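Local atomic coordinates of beta-porphyranase A (Bacteroides plebeius, PDB entry 4AW7), a protein that cleaves the red-algal polysaccharide porphyran at beta-1,4 linkages between D-galactose and 6-sulfated L-galactose, releasing mostly a sulfated disaccharide. Residues Y63-G68 / Y360-W365; S289-V294 / A432-T437; S258-G263 / S479-P484; P198-G203 / L251-A256. One frame throughout, in Å; residues are numbered along the deposited sequence. Where two conformers were deposited one is given.

Interaction 1 of 4, residues Y63-G68 / Y360-W365; sequences YQVGLG and YFFELW
Two apolar contacts bring Phe362 against the end of helix 54-63 and the turn that leads from it into strand 66-71. Tyr63 CD2 meets Phe362 CB obliquely at 3.7 Å, and Val65 presses its CG2 methyl onto CD1 of the Phe362 ring (3.5 Å), approaching it obliquely. Both aromatic side chains turn CG beside the backbone N (chi1 -72° for Tyr63, -59° for Phe362), and their long axes cross at about a right angle. The flat Phe362 ring offers CD1 and CE1 to the two methyls of Val65, whose branching lets both reach it, CG1 lying near CE1.

In the fold, helix 359-365 follows the eighth strand of the (beta/alpha)8 barrel and here meets the end of helix 54-63, which follows the first strand, so the contact lies where the ring of outer helices closes on itself.

The polar links run through water. One water donates to both backbone carbonyls, Tyr63 O and Phe362 O, at 2.8 Å each. A second lies in the plane of the tyrosine ring, 2.7 Å from Tyr63 OH, and donates to Glu363 OE1 at 2.6 Å. Glu363 bends at chi2 (71°), which carries OE1 to 3.4 Å from Tyr63 CE2. A glutamate suits this place, its chain being long enough to reach the water beside the tyrosine hydroxyl; it also touches Tyr436.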
loop_
_atom_site.group_PDB
_atom_site.type_symbol
_atom_site.label_atom_id
_atom_site.label_comp_id
_atom_site.label_asym_id
_atom_site.label_seq_id
_atom_site.Cartn_x
_atom_site.Cartn_y
_atom_site.Cartn_z
ATOM N N TYR A 63 -12.357 14.070 11.172
ATOM C CA TYR A 63 -11.582 13.926 9.939
ATOM C C TYR A 63 -12.039 12.748 9.119
ATOM O O TYR A 63 -11.528 12.552 8.009
ATOM C CB TYR A 63 -10.105 13.855 10.254
ATOM C CG TYR A 63 -9.536 15.173 10.689
ATOM C CD1 TYR A 63 -9.590 15.588 11.989
ATOM C CD2 TYR A 63 -8.865 15.977 9.785
ATOM C CE1 TYR A 63 -9.074 16.786 12.404
ATOM C CE2 TYR A 63 -8.331 17.183 10.188
ATOM C CZ TYR A 63 -8.429 17.578 11.502
ATOM O OH TYR A 63 -7.899 18.770 11.917
ATOM N N GLN A 64 -12.965 11.932 9.627
ATOM C CA GLN A 64 -13.535 10.770 8.928
ATOM C C GLN A 64 -12.492 9.690 8.645
ATOM O O GLN A 64 -12.235 9.318 7.489
ATOM C CB GLN A 64 -14.222 11.237 7.642
ATOM C CG GLN A 64 -15.182 12.355 7.921
ATOM C CD GLN A 64 -15.634 13.070 6.660
ATOM O OE1 GLN A 64 -15.200 12.776 5.495
ATOM N NE2 GLN A 64 -16.639 13.927 6.865
ATOM N N VAL A 65 -11.887 9.230 9.726
ATOM C CA VAL A 65 -10.739 8.356 9.710
ATOM C C VAL A 65 -11.097 7.033 10.420
ATOM O O VAL A 65 -11.840 7.036 11.407
ATOM C CB VAL A 65 -9.547 9.071 10.391
ATOM C CG1 VAL A 65 -8.302 8.173 10.488
ATOM C CG2 VAL A 65 -9.246 10.320 9.604
ATOM N N GLY A 66 -10.549 5.915 9.942
ATOM C CA GLY A 66 -10.746 4.583 10.502
ATOM C C GLY A 66 -9.489 4.027 11.140
ATOM O O GLY A 66 -8.447 4.688 11.258
ATOM N N LEU A 67 -9.642 2.781 11.580
ATOM C CA LEU A 67 -8.543 2.040 12.225
ATOM C C LEU A 67 -8.145 0.877 11.342
ATOM O O LEU A 67 -8.904 0.469 10.475
ATOM C CB LEU A 67 -9.027 1.508 13.584
ATOM C CG LEU A 67 -9.688 2.572 14.465
ATOM C CD1 LEU A 67 -10.241 1.824 15.698
ATOM C CD2 LEU A 67 -8.766 3.735 14.847
ATOM N N GLY A 68 -6.959 0.305 11.505
ATOM C CA GLY A 68 -5.929 0.707 12.416
ATOM C C GLY A 68 -5.057 -0.483 12.708
ATOM O O GLY A 68 -5.111 -1.453 11.986
ATOM N N TYR A 360 -3.230 17.638 8.570
ATOM C CA TYR A 360 -3.515 18.197 7.243
ATOM C C TYR A 360 -3.569 17.129 6.161
ATOM O O TYR A 360 -4.233 17.351 5.160
ATOM C CB TYR A 360 -2.528 19.302 6.859
ATOM C CG TYR A 360 -2.696 20.557 7.690
ATOM C CD1 TYR A 360 -3.905 21.242 7.685
ATOM C CD2 TYR A 360 -1.648 21.098 8.426
ATOM C CE1 TYR A 360 -4.095 22.413 8.428
ATOM C CE2 TYR A 360 -1.821 22.280 9.174
ATOM C CZ TYR A 360 -3.055 22.900 9.180
ATOM O OH TYR A 360 -3.201 24.047 9.925
ATOM N N PHE A 361 -2.927 15.980 6.351
ATOM C CA PHE A 361 -3.120 14.894 5.404
ATOM C C PHE A 361 -4.581 14.503 5.343
ATOM O O PHE A 361 -5.166 14.322 4.277
ATOM C CB PHE A 361 -2.268 13.673 5.799
ATOM C CG PHE A 361 -2.569 12.451 4.982
ATOM C CD1 PHE A 361 -2.199 12.352 3.655
ATOM C CD2 PHE A 361 -3.215 11.383 5.557
ATOM C CE1 PHE A 361 -2.520 11.232 2.915
ATOM C CE2 PHE A 361 -3.558 10.251 4.818
ATOM C CZ PHE A 361 -3.184 10.166 3.482
ATOM N N PHE A 362 -5.197 14.373 6.520
ATOM C CA PHE A 362 -6.598 14.009 6.604
ATOM C C PHE A 362 -7.524 15.168 6.198
ATOM O O PHE A 362 -8.569 14.956 5.597
ATOM C CB PHE A 362 -6.901 13.433 7.968
ATOM C CG PHE A 362 -6.072 12.198 8.268
ATOM C CD1 PHE A 362 -6.386 10.997 7.688
ATOM C CD2 PHE A 362 -4.978 12.267 9.097
ATOM C CE1 PHE A 362 -5.634 9.883 7.932
ATOM C CE2 PHE A 362 -4.227 11.133 9.367
ATOM C CZ PHE A 362 -4.568 9.934 8.784
ATOM N N GLU A 363 -7.136 16.397 6.499
ATOM C CA GLU A 363 -7.915 17.558 6.031
ATOM C C GLU A 363 -7.985 17.569 4.497
ATOM O O GLU A 363 -9.054 17.757 3.916
ATOM C CB GLU A 363 -7.305 18.857 6.538
ATOM C CG GLU A 363 -8.236 20.055 6.291
ATOM C CD GLU A 363 -9.472 19.993 7.216
ATOM O OE1 GLU A 363 -9.262 19.930 8.396
ATOM O OE2 GLU A 363 -10.662 19.972 6.780
ATOM N N LEU A 364 -6.851 17.306 3.850
ATOM C CA LEU A 364 -6.777 17.362 2.408
ATOM C C LEU A 364 -7.800 16.411 1.767
ATOM O O LEU A 364 -8.393 16.731 0.727
ATOM C CB LEU A 364 -5.354 16.961 1.960
ATOM C CG LEU A 364 -5.054 16.814 0.482
ATOM C CD1 LEU A 364 -5.185 18.193 -0.197
ATOM C CD2 LEU A 364 -3.681 16.219 0.246
ATOM N N TRP A 365 -7.945 15.232 2.360
ATOM C CA TRP A 365 -8.800 14.189 1.837
ATOM C C TRP A 365 -10.178 14.129 2.465
ATOM O O TRP A 365 -10.976 13.255 2.165
ATOM C CB TRP A 365 -8.080 12.838 1.959
ATOM C CG TRP A 365 -6.879 12.754 1.053
ATOM C CD1 TRP A 365 -5.584 12.926 1.389
ATOM C CD2 TRP A 365 -6.906 12.525 -0.359
ATOM N NE1 TRP A 365 -4.795 12.820 0.278
ATOM C CE2 TRP A 365 -5.588 12.565 -0.812
ATOM C CE3 TRP A 365 -7.922 12.250 -1.267
ATOM C CZ2 TRP A 365 -5.252 12.335 -2.147
ATOM C CZ3 TRP A 365 -7.579 12.042 -2.608
ATOM C CH2 TRP A 365 -6.245 12.063 -3.007
HETATM O O HOH W 1 -9.879 12.466 5.770
HETATM O O HOH W 2 -7.165 20.407 9.917
#

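Interaction 2 of 4, residues S289-V294 / A432-T437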
loop_
_atom_site.group_PDB
_atom_site.type_symbol
_atom_site.label_atom_id
_atom_site.label_comp_id
_atom_site.label_asym_id
_atom_site.label_seq_id
_atom_site.Cartn_x
_atom_site.Cartn_y
_atom_site.Cartn_z
ATOM N N SER A 289 10.831 17.652 11.475
ATOM C CA SER A 289 11.266 16.470 10.806
ATOM C C SER A 289 10.168 15.384 10.739
ATOM O O SER A 289 10.043 14.693 9.756
ATOM C CB SER A 289 12.606 15.985 11.356
ATOM O OG SER A 289 12.457 15.049 12.353
ATOM N N SER A 290 9.344 15.274 11.777
ATOM C CA SER A 290 8.410 14.164 11.861
ATOM C C SER A 290 7.183 14.350 10.962
ATOM O O SER A 290 6.522 13.364 10.621
ATOM C CB SER A 290 8.012 13.904 13.315
ATOM O OG SER A 290 9.154 13.701 14.159
ATOM N N VAL A 291 6.913 15.564 10.478
ATOM C CA VAL A 291 5.855 15.787 9.469
ATOM C C VAL A 291 6.310 15.598 8.014
ATOM O O VAL A 291 5.439 15.539 7.105
ATOM C CB VAL A 291 5.166 17.156 9.619
ATOM C CG1 VAL A 291 4.685 17.315 11.038
ATOM C CG2 VAL A 291 6.075 18.325 9.183
ATOM N N ARG A 292 7.593 15.420 7.770
ATOM C CA ARG A 292 8.086 15.202 6.402
ATOM C C ARG A 292 7.388 13.941 5.782
ATOM O O ARG A 292 7.135 13.878 4.565
ATOM C CB ARG A 292 9.628 15.117 6.362
ATOM C CG ARG A 292 10.354 16.395 6.784
ATOM C CD ARG A 292 11.915 16.301 6.941
ATOM N NE ARG A 292 12.477 17.604 7.352
ATOM C CZ ARG A 292 13.551 17.801 8.121
ATOM N NH1 ARG A 292 14.220 16.778 8.642
ATOM N NH2 ARG A 292 13.956 19.052 8.388
ATOM N N SER A 293 7.032 12.958 6.620
ATOM C CA SER A 293 6.297 11.738 6.190
ATOM C C SER A 293 5.018 11.963 5.428
ATOM O O SER A 293 4.569 11.098 4.674
ATOM C CB SER A 293 5.968 10.880 7.448
ATOM O OG SER A 293 7.132 10.367 8.023
ATOM N N VAL A 294 4.369 13.096 5.659
ATOM C CA VAL A 294 3.088 13.365 5.014
ATOM C C VAL A 294 3.202 13.347 3.493
ATOM O O VAL A 294 2.305 12.877 2.817
ATOM C CB VAL A 294 2.470 14.680 5.509
ATOM C CG1 VAL A 294 1.310 15.134 4.633
ATOM C CG2 VAL A 294 2.020 14.499 6.983
ATOM N N ALA A 432 10.594 23.948 6.010
ATOM C CA ALA A 432 9.505 24.787 6.485
ATOM C C ALA A 432 8.304 24.007 7.035
ATOM O O ALA A 432 7.466 24.572 7.741
ATOM C CB ALA A 432 9.043 25.738 5.343
ATOM N N GLY A 433 8.219 22.724 6.751
ATOM C CA GLY A 433 7.063 21.953 7.194
ATOM C C GLY A 433 5.929 22.017 6.211
ATOM O O GLY A 433 6.115 22.171 5.001
ATOM N N ILE A 434 4.733 21.820 6.727
ATOM C CA ILE A 434 3.536 21.739 5.899
ATOM C C ILE A 434 2.912 23.099 5.684
ATOM O O ILE A 434 2.673 23.833 6.637
ATOM C CB ILE A 434 2.498 20.767 6.529
ATOM C CG1 ILE A 434 3.071 19.341 6.445
ATOM C CG2 ILE A 434 1.145 20.877 5.807
ATOM C CD1 ILE A 434 2.262 18.308 7.247
ATOM N N GLU A 435 2.604 23.394 4.419
ATOM C CA GLU A 435 1.781 24.559 4.051
ATOM C C GLU A 435 0.481 24.028 3.446
ATOM O O GLU A 435 0.497 23.428 2.349
ATOM C CB GLU A 435 2.497 25.485 3.048
ATOM C CG GLU A 435 1.713 26.743 2.648
ATOM C CD GLU A 435 1.607 27.761 3.779
ATOM O OE1 GLU A 435 2.390 27.667 4.762
ATOM O OE2 GLU A 435 0.735 28.657 3.682
ATOM N N TYR A 436 -0.605 24.197 4.176
ATOM C CA TYR A 436 -1.925 23.747 3.758
ATOM C C TYR A 436 -2.798 24.950 3.508
ATOM O O TYR A 436 -2.962 25.800 4.391
ATOM C CB TYR A 436 -2.575 22.835 4.818
ATOM C CG TYR A 436 -3.907 22.325 4.328
ATOM C CD1 TYR A 436 -3.968 21.265 3.441
ATOM C CD2 TYR A 436 -5.092 22.941 4.682
ATOM C CE1 TYR A 436 -5.145 20.837 2.951
ATOM C CE2 TYR A 436 -6.308 22.497 4.201
ATOM C CZ TYR A 436 -6.322 21.432 3.314
ATOM O OH TYR A 436 -7.494 20.966 2.771
ATOM N N THR A 437 -3.402 25.001 2.329
ATOM C CA THR A 437 -4.326 26.082 1.961
ATOM C C THR A 437 -5.597 25.535 1.325
ATOM O O THR A 437 -5.594 24.460 0.697
ATOM C CB THR A 437 -3.652 27.093 1.004
ATOM O OG1 THR A 437 -3.288 26.426 -0.213
ATOM C CG2 THR A 437 -2.393 27.729 1.637
#
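Val291 and Gly433 bring their backbones closest, with 6.7 Å between Val291 CA and Gly433 CA, where the turn leading into helix 293-305 passes the start of strand 433-441. The helix belongs to the outer layer of the (beta/alpha)8 barrel, and the strand is the second arm of a beta-hairpin, formed with strand 421-429, in the neighbouring beta-sandwich domain. The contact therefore joins two domains. The side chains that meet between the segments are apolar, and Arg292 NE adds a hydrogen bond to Tyr430 O just before the strand.

Ile434 is the piece that reaches over. Its first torsion sets CG1 beside the backbone N and its second (170°) extends the chain, sending CD1 into the notch between two valines. There CD1 lies 3.9 Å from Val291 CB and 3.8 Å from Val294 CG2. The isoleucine meets Val294 at about a right angle, so that a single methyl fills the gap between them. The valines are three residues apart in a helical run, which brings both to the same side of it, and the backbone bond from Val294 N to Val291 O (3.0 Å) holds that spacing. Beta-branched side chains suit the site, being compact and having few rotations to lose on burial. Leu426 of the partner hairpin strand touches both Val294 and Ile434, and Tyr360 and Phe361 of helix 359-365 enclose the cluster further.

The backbone angles of Gly433 (phi 87°) suit a residue without a side chain, and Val291 CG2 lies 4.3 Å from Gly433 CA.

Interaction 3 of 4, residues S258-G263 / S479-P484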
loop_
_atom_site.group_PDB
_atom_site.type_symbol
_atom_site.label_atom_id
_atom_site.label_comp_id
_atom_site.label_asym_id
_atom_site.label_seq_id
_atom_site.Cartn_x
_atom_site.Cartn_y
_atom_site.Cartn_z
ATOM N N SER A 258 1.716 -14.701 -6.931
ATOM C CA SER A 258 0.484 -15.269 -6.429
ATOM C C SER A 258 -0.378 -15.824 -7.565
ATOM O O SER A 258 -0.929 -16.897 -7.433
ATOM C CB SER A 258 -0.306 -14.249 -5.631
ATOM O OG SER A 258 0.412 -13.824 -4.497
ATOM N N TYR A 259 -0.458 -15.112 -8.677
ATOM C CA TYR A 259 -1.183 -15.621 -9.826
ATOM C C TYR A 259 -0.626 -16.964 -10.295
ATOM O O TYR A 259 -1.380 -17.903 -10.595
ATOM C CB TYR A 259 -1.092 -14.607 -10.943
ATOM C CG TYR A 259 -1.783 -15.056 -12.205
ATOM C CD1 TYR A 259 -3.141 -14.963 -12.311
ATOM C CD2 TYR A 259 -1.066 -15.574 -13.288
ATOM C CE1 TYR A 259 -3.811 -15.355 -13.484
ATOM C CE2 TYR A 259 -1.700 -15.971 -14.460
ATOM C CZ TYR A 259 -3.082 -15.860 -14.547
ATOM O OH TYR A 259 -3.707 -16.205 -15.717
ATOM N N ILE A 260 0.682 -17.045 -10.408
ATOM C CA ILE A 260 1.326 -18.293 -10.820
ATOM C C ILE A 260 1.078 -19.423 -9.831
ATOM O O ILE A 260 0.777 -20.560 -10.222
ATOM C CB ILE A 260 2.843 -18.044 -11.053
ATOM C CG1 ILE A 260 3.025 -17.196 -12.300
ATOM C CG2 ILE A 260 3.656 -19.361 -11.144
ATOM C CD1 ILE A 260 4.466 -16.683 -12.452
ATOM N N LYS A 261 1.159 -19.126 -8.540
ATOM C CA LYS A 261 1.059 -20.150 -7.515
ATOM C C LYS A 261 -0.382 -20.642 -7.309
ATOM O O LYS A 261 -0.624 -21.842 -7.090
ATOM C CB LYS A 261 1.566 -19.601 -6.189
ATOM C CG LYS A 261 1.803 -20.625 -5.165
ATOM C CD LYS A 261 3.022 -21.482 -5.470
ATOM C CE LYS A 261 3.254 -22.399 -4.308
ATOM N NZ LYS A 261 4.352 -23.280 -4.586
ATOM N N PHE A 262 -1.330 -19.713 -7.294
ATOM C CA PHE A 262 -2.699 -19.980 -6.870
ATOM C C PHE A 262 -3.703 -19.951 -8.014
ATOM O O PHE A 262 -4.851 -20.382 -7.830
ATOM C CB PHE A 262 -3.155 -18.999 -5.781
ATOM C CG PHE A 262 -2.227 -18.909 -4.623
ATOM C CD1 PHE A 262 -2.067 -19.982 -3.775
ATOM C CD2 PHE A 262 -1.520 -17.750 -4.351
ATOM C CE1 PHE A 262 -1.209 -19.945 -2.715
ATOM C CE2 PHE A 262 -0.657 -17.708 -3.270
ATOM C CZ PHE A 262 -0.492 -18.809 -2.459
ATOM N N GLY A 263 -3.303 -19.401 -9.163
ATOM C CA GLY A 263 -4.212 -19.198 -10.281
ATOM C C GLY A 263 -4.956 -17.891 -10.241
ATOM O O GLY A 263 -5.715 -17.584 -11.154
ATOM N N SER A 479 1.986 -16.398 -17.034
ATOM C CA SER A 479 2.514 -17.602 -16.428
ATOM C C SER A 479 4.010 -17.500 -16.235
ATOM O O SER A 479 4.573 -18.322 -15.513
ATOM C CB SER A 479 2.227 -18.814 -17.326
ATOM O OG SER A 479 2.846 -18.657 -18.604
ATOM N N GLU A 480 4.655 -16.522 -16.885
ATOM C CA GLU A 480 6.105 -16.316 -16.805
ATOM C C GLU A 480 6.434 -15.126 -15.937
ATOM O O GLU A 480 5.861 -14.066 -16.127
ATOM C CB GLU A 480 6.674 -16.086 -18.208
ATOM C CG GLU A 480 6.545 -17.272 -19.124
ATOM C CD GLU A 480 7.488 -18.364 -18.725
ATOM O OE1 GLU A 480 8.697 -18.097 -18.625
ATOM O OE2 GLU A 480 6.991 -19.452 -18.484
ATOM N N TYR A 481 7.359 -15.307 -14.995
ATOM C CA TYR A 481 7.873 -14.213 -14.176
ATOM C C TYR A 481 9.341 -14.473 -13.878
ATOM O O TYR A 481 9.866 -15.561 -14.183
ATOM C CB TYR A 481 7.035 -13.945 -12.886
ATOM C CG TYR A 481 7.563 -14.622 -11.653
ATOM C CD1 TYR A 481 7.835 -15.978 -11.640
ATOM C CD2 TYR A 481 7.759 -13.909 -10.482
ATOM C CE1 TYR A 481 8.389 -16.592 -10.505
ATOM C CE2 TYR A 481 8.295 -14.500 -9.345
ATOM C CZ TYR A 481 8.627 -15.854 -9.360
ATOM O OH TYR A 481 9.185 -16.408 -8.224
ATOM N N LEU A 482 10.016 -13.495 -13.276
ATOM C CA LEU A 482 11.397 -13.645 -12.791
ATOM C C LEU A 482 12.296 -14.316 -13.817
ATOM O O LEU A 482 12.818 -15.419 -13.609
ATOM C CB LEU A 482 11.412 -14.340 -11.421
ATOM C CG LEU A 482 12.762 -14.340 -10.691
ATOM C CD1 LEU A 482 13.325 -12.933 -10.533
ATOM C CD2 LEU A 482 12.575 -14.975 -9.331
ATOM N N LYS A 483 12.519 -13.620 -14.920
ATOM C CA LYS A 483 13.294 -14.171 -16.036
ATOM C C LYS A 483 14.631 -13.449 -16.140
ATOM O O LYS A 483 14.669 -12.240 -16.245
ATOM C CB LYS A 483 12.518 -14.008 -17.348
ATOM C CG LYS A 483 11.150 -14.662 -17.397
ATOM C CD LYS A 483 11.128 -16.114 -17.089
ATOM C CE LYS A 483 11.815 -16.920 -18.174
ATOM N NZ LYS A 483 11.479 -18.392 -18.091
ATOM N N PRO A 484 15.749 -14.192 -16.140
ATOM C CA PRO A 484 17.038 -13.537 -16.288
ATOM C C PRO A 484 17.225 -13.003 -17.690
ATOM O O PRO A 484 16.776 -13.625 -18.652
ATOM C CB PRO A 484 18.032 -14.666 -16.052
ATOM C CG PRO A 484 17.326 -15.884 -16.328
ATOM C CD PRO A 484 15.898 -15.644 -15.942
#
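Lys483 NZ donates to Glu480 OE1 at 2.8 Å, meeting the oxygen nearly along its C-O axis, and this salt bridge spans the bend of the 479-484 segment whose opposite flank receives Ile260. The bend contains a G1 beta bulge, in which Leu482 and Lys483 together face Val578 of strand 577-589. Leu482 takes positive phi (46°) there. The strand belongs to a five-stranded sheet in the C-terminal, beta-rich part of the protein, while Ile260 sits in the last turn of helix 245-262, an outer helix of the (beta/alpha)8 barrel. The helix stops at Gly263, whose positive phi is readily accepted by a residue without a side chain.

Across the boundary the working atom is the terminal methyl of the isoleucine. An extended second torsion (169°) pushes CD1 out from the helix until it lies 3.5 Å from Tyr481 CD1, coming onto that ring obliquely, and 3.8 Å from Tyr481 CB. Isoleucine suits the position because its longer branch reaches over the gap while CG2 stays close to the helix.

Tyr481 is steadied well beyond this methyl. Its hydroxyl is hydrogen-bonded to Trp208 NE1, its ring meets that of Tyr257, and Leu482 CB lies over the centre of one face. The contact is a surface one, with Ser479 exposed and its side chain turned away from the helix. The backbone of that serine still takes part: its carbonyl O lies 3.5 Å from Ile260 CD1, a van der Waals touch.

Interaction 4 of 4, residues P198-G203 / L251-A256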
loop_
_atom_site.group_PDB
_atom_site.type_symbol
_atom_site.label_atom_id
_atom_site.label_comp_id
_atom_site.label_asym_id
_atom_site.label_seq_id
_atom_site.Cartn_x
_atom_site.Cartn_y
_atom_site.Cartn_z
ATOM N N PRO A 198 11.396 -4.760 1.649
ATOM C CA PRO A 198 10.924 -5.530 0.484
ATOM C C PRO A 198 11.902 -5.420 -0.699
ATOM O O PRO A 198 11.531 -5.042 -1.826
ATOM C CB PRO A 198 9.578 -4.882 0.206
ATOM C CG PRO A 198 9.760 -3.466 0.593
ATOM C CD PRO A 198 10.593 -3.536 1.860
ATOM N N ALA A 199 13.160 -5.737 -0.423
ATOM C CA ALA A 199 14.263 -5.641 -1.384
ATOM C C ALA A 199 14.350 -6.905 -2.215
ATOM O O ALA A 199 15.346 -7.652 -2.176
ATOM C CB ALA A 199 15.580 -5.314 -0.656
ATOM N N TRP A 200 13.284 -7.209 -2.958
ATOM C CA TRP A 200 13.178 -8.446 -3.715
ATOM C C TRP A 200 14.426 -8.712 -4.543
ATOM O O TRP A 200 14.885 -9.880 -4.676
ATOM C CB TRP A 200 11.957 -8.440 -4.616
ATOM C CG TRP A 200 10.620 -8.186 -3.949
ATOM C CD1 TRP A 200 9.510 -7.734 -4.618
ATOM C CD2 TRP A 200 10.187 -8.429 -2.580
ATOM N NE1 TRP A 200 8.447 -7.661 -3.772
ATOM C CE2 TRP A 200 8.820 -8.089 -2.518
ATOM C CE3 TRP A 200 10.803 -8.879 -1.404
ATOM C CZ2 TRP A 200 8.086 -8.153 -1.325
ATOM C CZ3 TRP A 200 10.064 -8.940 -0.236
ATOM C CH2 TRP A 200 8.729 -8.568 -0.203
ATOM N N GLU A 201 14.946 -7.660 -5.151
ATOM C CA GLU A 201 16.091 -7.713 -6.037
ATOM C C GLU A 201 17.415 -8.063 -5.364
ATOM O O GLU A 201 18.367 -8.394 -6.097
ATOM C CB GLU A 201 16.257 -6.350 -6.739
ATOM C CG GLU A 201 16.783 -5.166 -5.902
ATOM C CD GLU A 201 15.795 -4.507 -4.947
ATOM O OE1 GLU A 201 14.637 -4.920 -4.831
ATOM O OE2 GLU A 201 16.177 -3.516 -4.315
ATOM N N ASP A 202 17.559 -7.931 -4.049
ATOM C CA ASP A 202 18.859 -8.162 -3.414
ATOM C C ASP A 202 19.409 -9.544 -3.736
ATOM O O ASP A 202 18.695 -10.537 -3.836
ATOM C CB ASP A 202 18.803 -7.977 -1.902
ATOM C CG ASP A 202 19.065 -6.573 -1.427
ATOM O OD1 ASP A 202 19.293 -5.671 -2.239
ATOM O OD2 ASP A 202 19.014 -6.367 -0.183
ATOM N N GLY A 203 20.722 -9.588 -3.923
ATOM C CA GLY A 203 21.384 -10.854 -4.175
ATOM C C GLY A 203 20.955 -11.493 -5.477
ATOM O O GLY A 203 20.741 -12.696 -5.559
ATOM N N LEU A 251 4.985 -4.468 -5.234
ATOM C CA LEU A 251 3.653 -5.038 -5.114
ATOM C C LEU A 251 3.251 -5.854 -6.329
ATOM O O LEU A 251 2.631 -6.911 -6.191
ATOM C CB LEU A 251 2.621 -3.934 -4.800
ATOM C CG LEU A 251 2.872 -3.138 -3.517
ATOM C CD1 LEU A 251 1.771 -2.106 -3.373
ATOM C CD2 LEU A 251 2.992 -4.013 -2.282
ATOM N N ASP A 252 3.658 -5.417 -7.518
ATOM C CA ASP A 252 3.417 -6.222 -8.704
ATOM C C ASP A 252 4.058 -7.603 -8.603
ATOM O O ASP A 252 3.482 -8.569 -9.093
ATOM C CB ASP A 252 3.936 -5.532 -9.970
ATOM C CG ASP A 252 3.003 -4.492 -10.546
ATOM O OD1 ASP A 252 2.053 -4.049 -9.858
ATOM O OD2 ASP A 252 3.194 -4.115 -11.742
ATOM N N MET A 253 5.227 -7.718 -7.973
ATOM C CA MET A 253 5.858 -9.041 -7.907
ATOM C C MET A 253 5.067 -10.016 -7.064
ATOM O O MET A 253 4.951 -11.198 -7.381
ATOM C CB MET A 253 7.285 -8.971 -7.429
ATOM C CG MET A 253 8.095 -10.209 -7.776
ATOM S SD MET A 253 9.879 -9.916 -7.545
ATOM C CE MET A 253 10.526 -11.427 -8.305
ATOM N N VAL A 254 4.556 -9.503 -5.940
ATOM C CA VAL A 254 3.692 -10.327 -5.056
ATOM C C VAL A 254 2.472 -10.826 -5.839
ATOM O O VAL A 254 2.134 -12.000 -5.789
ATOM C CB VAL A 254 3.325 -9.584 -3.769
ATOM C CG1 VAL A 254 2.332 -10.363 -2.931
ATOM C CG2 VAL A 254 4.567 -9.230 -2.977
ATOM N N GLU A 255 1.808 -9.911 -6.544
ATOM C CA GLU A 255 0.631 -10.296 -7.335
ATOM C C GLU A 255 0.994 -11.306 -8.420
ATOM O O GLU A 255 0.281 -12.298 -8.635
ATOM C CB GLU A 255 0.010 -9.050 -7.984
ATOM C CG GLU A 255 -0.608 -8.077 -7.016
ATOM C CD GLU A 255 -1.200 -6.823 -7.683
ATOM O OE1 GLU A 255 -1.272 -6.774 -8.934
ATOM O OE2 GLU A 255 -1.676 -5.868 -6.991
ATOM N N ALA A 256 2.079 -11.024 -9.143
ATOM C CA ALA A 256 2.479 -11.863 -10.268
ATOM C C ALA A 256 2.799 -13.278 -9.812
ATOM O O ALA A 256 2.376 -14.247 -10.475
ATOM C CB ALA A 256 3.677 -11.225 -10.965
#
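The loop that follows strand 189-195 of the (beta/alpha)8 barrel packs onto helix 245-262 through a Met-aromatic contact between Trp200 and Met253. The sulfur SD stands 4.5 Å from the centroid of the five-membered indole ring and 54° off its normal, an oblique approach. Its closest ring atom is Trp200 CD1, 3.7 Å from SD, and Met253 CB lies 3.8 Å from that same CD1. Met253 sets CG anti to the backbone N (chi1 -161°) and then runs extended, which carries SD out alongside the indole; the two side chains pass each other in opposite directions. A polarisable, unbranched methionine suits such a flank.

Trp200 occupies the bend of a type I turn from Ala199 to Asp202, closed by Asp202 N to Ala199 O (2.9 Å). This turn aims the indole at the barrel helix, where the six-membered ring meets Val254 through CZ2, 4.0 Å from CG2. The indole nitrogen NE1, buried here, is satisfied by Val250 O, one helical turn before Val254. Trp208 packs edge-to-face with Trp200, and a bound potassium ion lies about 5 Å from the Trp200 side chain.

From the N terminus, residues 63-68 open interaction 1, whose partner helix arrives only at 360-365. Inside that loop interaction 4 opens at 198-203 and closes at 251-256, entirely within the barrel. The same helix, 245-262, then opens interaction 3, and the turn at 289-294 opens interaction 2. Both remain open when interaction 1 closes, so both cross it. Interaction 2 closes at 432-437, nested within interaction 3, which closes at 479-484. Interactions 1 and 2 touch through Tyr360 and Tyr436, interactions 3 and 4 through Met253 with Tyr481 and Leu482. The first pair ties barrel helices to a sandwich hairpin, the second ties helix 245-262 to a barrel loop and the C-terminal sheet.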